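Local coordinates for protein Phosphoglucosamine/phosphogalactosamine mutase (Sulfolobus tokodaii, PDB 2F7L) that interconverts the 6-phosphates and 1-phosphates of glucosamine and galactosamine, a magnesium-dependent step on the way to UDP-N-acetylglucosamine and UDP-N-acetylgalactosamine, at residues E386-K391 with K449-G454; S400-T405 with K410-D415. All coordinates share one frame; numbering follows the deposited sequence.

Interaction 1 (E386-K391 with K449-G454)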
loop_
_atom_site.group_PDB
_atom_site.type_symbol
_atom_site.label_atom_id
_atom_site.label_comp_id
_atom_site.label_asym_id
_atom_site.label_seq_id
_atom_site.Cartn_x
_atom_site.Cartn_y
_atom_site.Cartn_z
ATOM N N GLU A 386 14.921 -17.730 -15.531
ATOM C CA GLU A 386 15.650 -16.912 -16.492
ATOM C C GLU A 386 15.487 -17.450 -17.909
ATOM O O GLU A 386 15.593 -16.701 -18.883
ATOM C CB GLU A 386 17.128 -16.866 -16.145
ATOM C CG GLU A 386 17.929 -16.111 -17.187
ATOM C CD GLU A 386 19.165 -16.876 -17.628
ATOM O OE1 GLU A 386 19.498 -16.836 -18.842
ATOM O OE2 GLU A 386 19.804 -17.513 -16.756
ATOM N N GLU A 387 15.225 -18.748 -18.024
ATOM C CA GLU A 387 15.032 -19.364 -19.333
ATOM C C GLU A 387 13.646 -19.056 -19.895
ATOM O O GLU A 387 13.486 -18.823 -21.098
ATOM C CB GLU A 387 15.257 -20.879 -19.249
ATOM C CG GLU A 387 16.724 -21.252 -19.023
ATOM C CD GLU A 387 17.675 -20.475 -19.960
ATOM O OE1 GLU A 387 17.494 -20.573 -21.198
ATOM O OE2 GLU A 387 18.595 -19.770 -19.464
ATOM N N ILE A 388 12.648 -19.055 -19.020
ATOM C CA ILE A 388 11.281 -18.754 -19.426
ATOM C C ILE A 388 11.330 -17.323 -19.964
ATOM O O ILE A 388 10.912 -17.036 -21.088
ATOM C CB ILE A 388 10.316 -18.806 -18.210
ATOM C CG1 ILE A 388 10.618 -20.031 -17.333
ATOM C CG2 ILE A 388 8.884 -18.847 -18.683
ATOM C CD1 ILE A 388 10.261 -21.354 -17.938
ATOM N N TYR A 389 11.868 -16.431 -19.139
ATOM C CA TYR A 389 12.005 -15.031 -19.495
ATOM C C TYR A 389 12.616 -14.909 -20.884
ATOM O O TYR A 389 12.005 -14.342 -21.785
ATOM C CB TYR A 389 12.874 -14.323 -18.456
ATOM C CG TYR A 389 12.200 -14.103 -17.110
ATOM C CD1 TYR A 389 12.935 -13.685 -16.003
ATOM C CD2 TYR A 389 10.836 -14.317 -16.943
ATOM C CE1 TYR A 389 12.335 -13.495 -14.772
ATOM C CE2 TYR A 389 10.225 -14.125 -15.707
ATOM C CZ TYR A 389 10.983 -13.718 -14.628
ATOM O OH TYR A 389 10.389 -13.560 -13.395
ATOM N N LYS A 390 13.819 -15.453 -21.052
ATOM C CA LYS A 390 14.507 -15.432 -22.343
ATOM C C LYS A 390 13.591 -15.819 -23.502
ATOM O O LYS A 390 13.640 -15.206 -24.562
ATOM C CB LYS A 390 15.688 -16.396 -22.316
ATOM C CG LYS A 390 17.019 -15.784 -21.917
ATOM C CD LYS A 390 17.739 -15.190 -23.129
ATOM C CE LYS A 390 19.198 -14.799 -22.807
ATOM N NZ LYS A 390 19.952 -14.271 -24.004
ATOM N N LYS A 391 12.759 -16.833 -23.288
ATOM C CA LYS A 391 11.847 -17.329 -24.311
ATOM C C LYS A 391 10.722 -16.368 -24.660
ATOM O O LYS A 391 10.708 -15.787 -25.745
ATOM C CB LYS A 391 11.252 -18.663 -23.857
ATOM C CG LYS A 391 11.353 -19.803 -24.862
ATOM C CD LYS A 391 10.212 -19.811 -25.870
ATOM C CE LYS A 391 10.183 -21.160 -26.618
ATOM N NZ LYS A 391 8.906 -21.487 -27.344
ATOM N N LYS A 449 1.260 -19.715 -20.466
ATOM C CA LYS A 449 1.222 -20.865 -19.555
ATOM C C LYS A 449 2.079 -21.997 -20.129
ATOM O O LYS A 449 2.865 -22.616 -19.414
ATOM C CB LYS A 449 -0.227 -21.343 -19.364
ATOM C CG LYS A 449 -0.484 -22.288 -18.186
ATOM C CD LYS A 449 -1.961 -22.212 -17.814
ATOM C CE LYS A 449 -2.307 -22.811 -16.438
ATOM N NZ LYS A 449 -2.435 -24.312 -16.383
ATOM N N LYS A 450 1.928 -22.248 -21.427
ATOM C CA LYS A 450 2.693 -23.287 -22.090
ATOM C C LYS A 450 4.173 -23.044 -21.922
ATOM O O LYS A 450 4.871 -23.869 -21.344
ATOM C CB LYS A 450 2.372 -23.334 -23.579
ATOM C CG LYS A 450 1.396 -24.426 -23.949
ATOM C CD LYS A 450 -0.020 -23.902 -24.111
ATOM C CE LYS A 450 -0.279 -23.437 -25.548
ATOM N NZ LYS A 450 0.578 -22.274 -25.937
ATOM N N ILE A 451 4.638 -21.900 -22.427
ATOM C CA ILE A 451 6.052 -21.517 -22.358
ATOM C C ILE A 451 6.619 -21.608 -20.947
ATOM O O ILE A 451 7.746 -22.064 -20.749
ATOM C CB ILE A 451 6.275 -20.064 -22.847
ATOM C CG1 ILE A 451 5.814 -19.915 -24.290
ATOM C CG2 ILE A 451 7.743 -19.689 -22.722
ATOM C CD1 ILE A 451 5.963 -18.507 -24.825
ATOM N N VAL A 452 5.834 -21.155 -19.971
ATOM C CA VAL A 452 6.270 -21.174 -18.580
ATOM C C VAL A 452 6.423 -22.615 -18.168
ATOM O O VAL A 452 7.315 -22.970 -17.399
ATOM C CB VAL A 452 5.249 -20.463 -17.648
ATOM C CG1 VAL A 452 5.566 -20.763 -16.195
ATOM C CG2 VAL A 452 5.282 -18.955 -17.894
ATOM N N GLU A 453 5.549 -23.451 -18.707
ATOM C CA GLU A 453 5.587 -24.869 -18.409
ATOM C C GLU A 453 6.787 -25.509 -19.085
ATOM O O GLU A 453 6.980 -26.715 -18.999
ATOM C CB GLU A 453 4.297 -25.524 -18.890
ATOM C CG GLU A 453 3.165 -25.462 -17.883
ATOM C CD GLU A 453 1.807 -25.606 -18.536
ATOM O OE1 GLU A 453 1.687 -26.383 -19.509
ATOM O OE2 GLU A 453 0.856 -24.934 -18.078
ATOM N N GLY A 454 7.610 -24.685 -19.729
ATOM C CA GLY A 454 8.763 -25.203 -20.438
ATOM C C GLY A 454 8.149 -25.914 -21.620
ATOM O O GLY A 454 8.735 -26.829 -22.198
#

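Interaction 2 (S400-T405 with K410-D415)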
loop_
_atom_site.group_PDB
_atom_site.type_symbol
_atom_site.label_atom_id
_atom_site.label_comp_id
_atom_site.label_asym_id
_atom_site.label_seq_id
_atom_site.Cartn_x
_atom_site.Cartn_y
_atom_site.Cartn_z
ATOM N N SER A 400 6.890 -3.851 -32.790
ATOM C CA SER A 400 5.472 -3.494 -32.702
ATOM C C SER A 400 5.182 -3.073 -31.252
ATOM O O SER A 400 4.720 -1.954 -30.982
ATOM C CB SER A 400 4.594 -4.704 -33.041
ATOM O OG SER A 400 4.965 -5.272 -34.280
ATOM N N VAL A 401 5.471 -3.991 -30.329
ATOM C CA VAL A 401 5.253 -3.779 -28.905
ATOM C C VAL A 401 6.519 -3.254 -28.204
ATOM O O VAL A 401 7.487 -2.856 -28.860
ATOM C CB VAL A 401 4.813 -5.103 -28.237
ATOM C CG1 VAL A 401 3.733 -5.754 -29.070
ATOM C CG2 VAL A 401 6.003 -6.048 -28.081
ATOM N N LYS A 402 6.488 -3.237 -26.870
ATOM C CA LYS A 402 7.631 -2.799 -26.074
ATOM C C LYS A 402 7.778 -3.657 -24.816
ATOM O O LYS A 402 6.798 -4.024 -24.167
ATOM C CB LYS A 402 7.508 -1.322 -25.714
ATOM C CG LYS A 402 6.630 -0.973 -24.555
ATOM C CD LYS A 402 6.674 0.531 -24.421
ATOM C CE LYS A 402 6.128 1.031 -23.104
ATOM N NZ LYS A 402 6.252 2.516 -23.074
ATOM N N ALA A 403 9.012 -3.987 -24.482
ATOM C CA ALA A 403 9.250 -4.832 -23.338
ATOM C C ALA A 403 9.881 -4.145 -22.135
ATOM O O ALA A 403 10.714 -3.237 -22.273
ATOM C CB ALA A 403 10.099 -6.015 -23.756
ATOM N N ILE A 404 9.473 -4.608 -20.952
ATOM C CA ILE A 404 9.980 -4.086 -19.697
ATOM C C ILE A 404 10.388 -5.247 -18.822
ATOM O O ILE A 404 9.551 -6.008 -18.350
ATOM C CB ILE A 404 8.918 -3.237 -18.991
ATOM C CG1 ILE A 404 8.435 -2.161 -19.963
ATOM C CG2 ILE A 404 9.502 -2.610 -17.740
ATOM C CD1 ILE A 404 7.323 -1.295 -19.448
ATOM N N THR A 405 11.685 -5.394 -18.612
ATOM C CA THR A 405 12.163 -6.497 -17.803
ATOM C C THR A 405 12.754 -6.066 -16.469
ATOM O O THR A 405 13.598 -6.770 -15.903
ATOM C CB THR A 405 13.211 -7.329 -18.560
ATOM O OG1 THR A 405 14.351 -6.518 -18.825
ATOM C CG2 THR A 405 12.647 -7.839 -19.862
ATOM N N LYS A 410 7.274 -7.780 -18.712
ATOM C CA LYS A 410 6.015 -7.147 -19.057
ATOM C C LYS A 410 6.073 -6.773 -20.513
ATOM O O LYS A 410 7.058 -6.188 -20.976
ATOM C CB LYS A 410 5.782 -5.867 -18.254
ATOM C CG LYS A 410 4.409 -5.271 -18.498
ATOM C CD LYS A 410 4.369 -3.807 -18.145
ATOM C CE LYS A 410 2.968 -3.233 -18.298
ATOM N NZ LYS A 410 2.014 -3.771 -17.281
ATOM N N ILE A 411 5.024 -7.122 -21.238
ATOM C CA ILE A 411 4.972 -6.771 -22.629
ATOM C C ILE A 411 3.746 -5.950 -22.902
ATOM O O ILE A 411 2.645 -6.300 -22.503
ATOM C CB ILE A 411 5.003 -8.003 -23.509
ATOM C CG1 ILE A 411 6.428 -8.543 -23.495
ATOM C CG2 ILE A 411 4.529 -7.664 -24.922
ATOM C CD1 ILE A 411 6.812 -9.226 -24.727
ATOM N N ILE A 412 3.955 -4.832 -23.574
ATOM C CA ILE A 412 2.852 -3.954 -23.897
ATOM C C ILE A 412 2.671 -3.798 -25.395
ATOM O O ILE A 412 3.606 -3.428 -26.115
ATOM C CB ILE A 412 3.052 -2.575 -23.292
ATOM C CG1 ILE A 412 3.314 -2.716 -21.790
ATOM C CG2 ILE A 412 1.832 -1.724 -23.577
ATOM C CD1 ILE A 412 3.873 -1.469 -21.162
ATOM N N GLY A 413 1.455 -4.093 -25.840
ATOM C CA GLY A 413 1.096 -3.990 -27.240
ATOM C C GLY A 413 -0.210 -3.226 -27.372
ATOM O O GLY A 413 -0.839 -2.882 -26.372
ATOM N N LYS A 414 -0.627 -2.963 -28.604
ATOM C CA LYS A 414 -1.856 -2.230 -28.841
ATOM C C LYS A 414 -3.052 -2.955 -28.218
ATOM O O LYS A 414 -3.396 -4.077 -28.609
ATOM C CB LYS A 414 -2.069 -2.069 -30.339
ATOM C CG LYS A 414 -2.978 -0.933 -30.708
ATOM C CD LYS A 414 -2.211 0.386 -30.771
ATOM C CE LYS A 414 -3.111 1.527 -31.258
ATOM N NZ LYS A 414 -2.321 2.735 -31.606
ATOM N N ASP A 415 -3.675 -2.323 -27.235
ATOM C CA ASP A 415 -4.834 -2.910 -26.587
ATOM C C ASP A 415 -4.639 -4.235 -25.870
ATOM O O ASP A 415 -5.564 -5.039 -25.808
ATOM C CB ASP A 415 -5.967 -3.073 -27.600
ATOM C CG ASP A 415 -6.456 -1.747 -28.127
ATOM O OD1 ASP A 415 -6.447 -0.774 -27.346
ATOM O OD2 ASP A 415 -6.857 -1.673 -29.304
#

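Interaction 1 (E386-K391 with K449-G454)
Ile388 and Lys391 meet Ile451 and Val452 in a small, purely apolar helix-to-helix contact in the C-terminal domain, where helix 385-396 lies against the last turn of helix 438-452. The two backbones come nearest at Ile388 and Val452, whose CA atoms are 5.6 Å apart, and the contact buries 231 Å² in all. Ile388 gives the largest single share, through two branches. With chi1 at -43°, its CG2 is anti to the backbone N and touches Val452 CG2 at 3.7 Å, the two side chains crossing at about a right angle. The other branch ends in CD1, which rests on the helix-end backbone, 3.4 Å from Val452 O and 3.8 Å from Ile451 O. One turn further on, Lys391 lends only its aliphatic part: CB lies 3.8 Å from Ile451 CG2, and CD is close to the same methyl. With only an alanine at Ile388, Val452 CG2 is likely to lose its methyl neighbour and the two helices the filling between them. Ile451 also packs on Ile392, Val395 and Tyr396 of the facing helix, while Val452 rests on Val377, Ile429 and Ile431 of the sheet. Just beyond, Gly454 leaves the helix with positive phi, as in a Schellman motif, though its backbone N is not surely placed. Two neighbouring helices seated on an antiparallel sheet are the layered alpha/beta architecture of the phosphohexose mutase C-terminal domain.

Interaction 2 (S400-T405 with K410-D415)
Near-staggered torsions in Ile404 (chi1 -54°, chi2 176°) and the same kind of extended branch in Ile412 carry both CD1 methyls outward over one face of the strand pair, where they touch at 3.9 Å. The side chains cross at a slant, and each methyl has a lysine beside it: Lys402 CE lies 3.9 Å from Ile412 CD1, and Lys410 CD is 4.1 Å from Ile404 CD1. In both lysine pairs the chains run side by side and point the same way, so the methylenes do the packing while the ammonium ends travel on. Lys402 NZ forms a salt bridge with Glu292. Lys410 NZ, on a buried residue, is held by the carbonyl oxygens of Val285 and Ser287 and makes a cation-pi contact with Trp304, a setting likely to stabilise its charge.

The other face is smaller in scale. Ala403 and Ile411 form a non-hydrogen-bonded pair there, and Val401 CG2 adds a contact of 3.8 Å with Ile411 CG2. Ile411 rests on Tyr396 and Ala403 on Leu393, both of helix 385-396.

Between the faces runs the backbone ladder. Lys402 with Ile412 and Ile404 with Lys410 are the hydrogen-bonded pairs, each closed by two N-H to O=C bonds. Ile412 N to Lys402 O is nearly straight, with 172° at the hydrogen and a length of 3.0 Å. Strand 409-413 continues the sheet through Ile411, bonded to Phe418. The arrangement is a beta hairpin whose first strand forms the outer edge of the antiparallel C-terminal sheet, its lysine-bearing face turned to the neighbouring domain III.

Interactions 1 and 2 illustrate how one small domain is built from contacts that never meet: their centres lie about 17 Å apart, and their nearest atoms about 7 Å. The link between them is helix 385-396, which leads in the chain to strand 402-404. Its Tyr396 touches Ile451 of interaction 1 and Ile411 of interaction 2, so one helix joins the helical layer to the edge hairpin. The 386-391/449-454 pair brings the first helix of the domain against its last, with the hairpin falling between them in sequence. Both lie away from Ser97 and the aspartates Asp241, Asp243 and Asp245, the probable phosphoserine and magnesium sites.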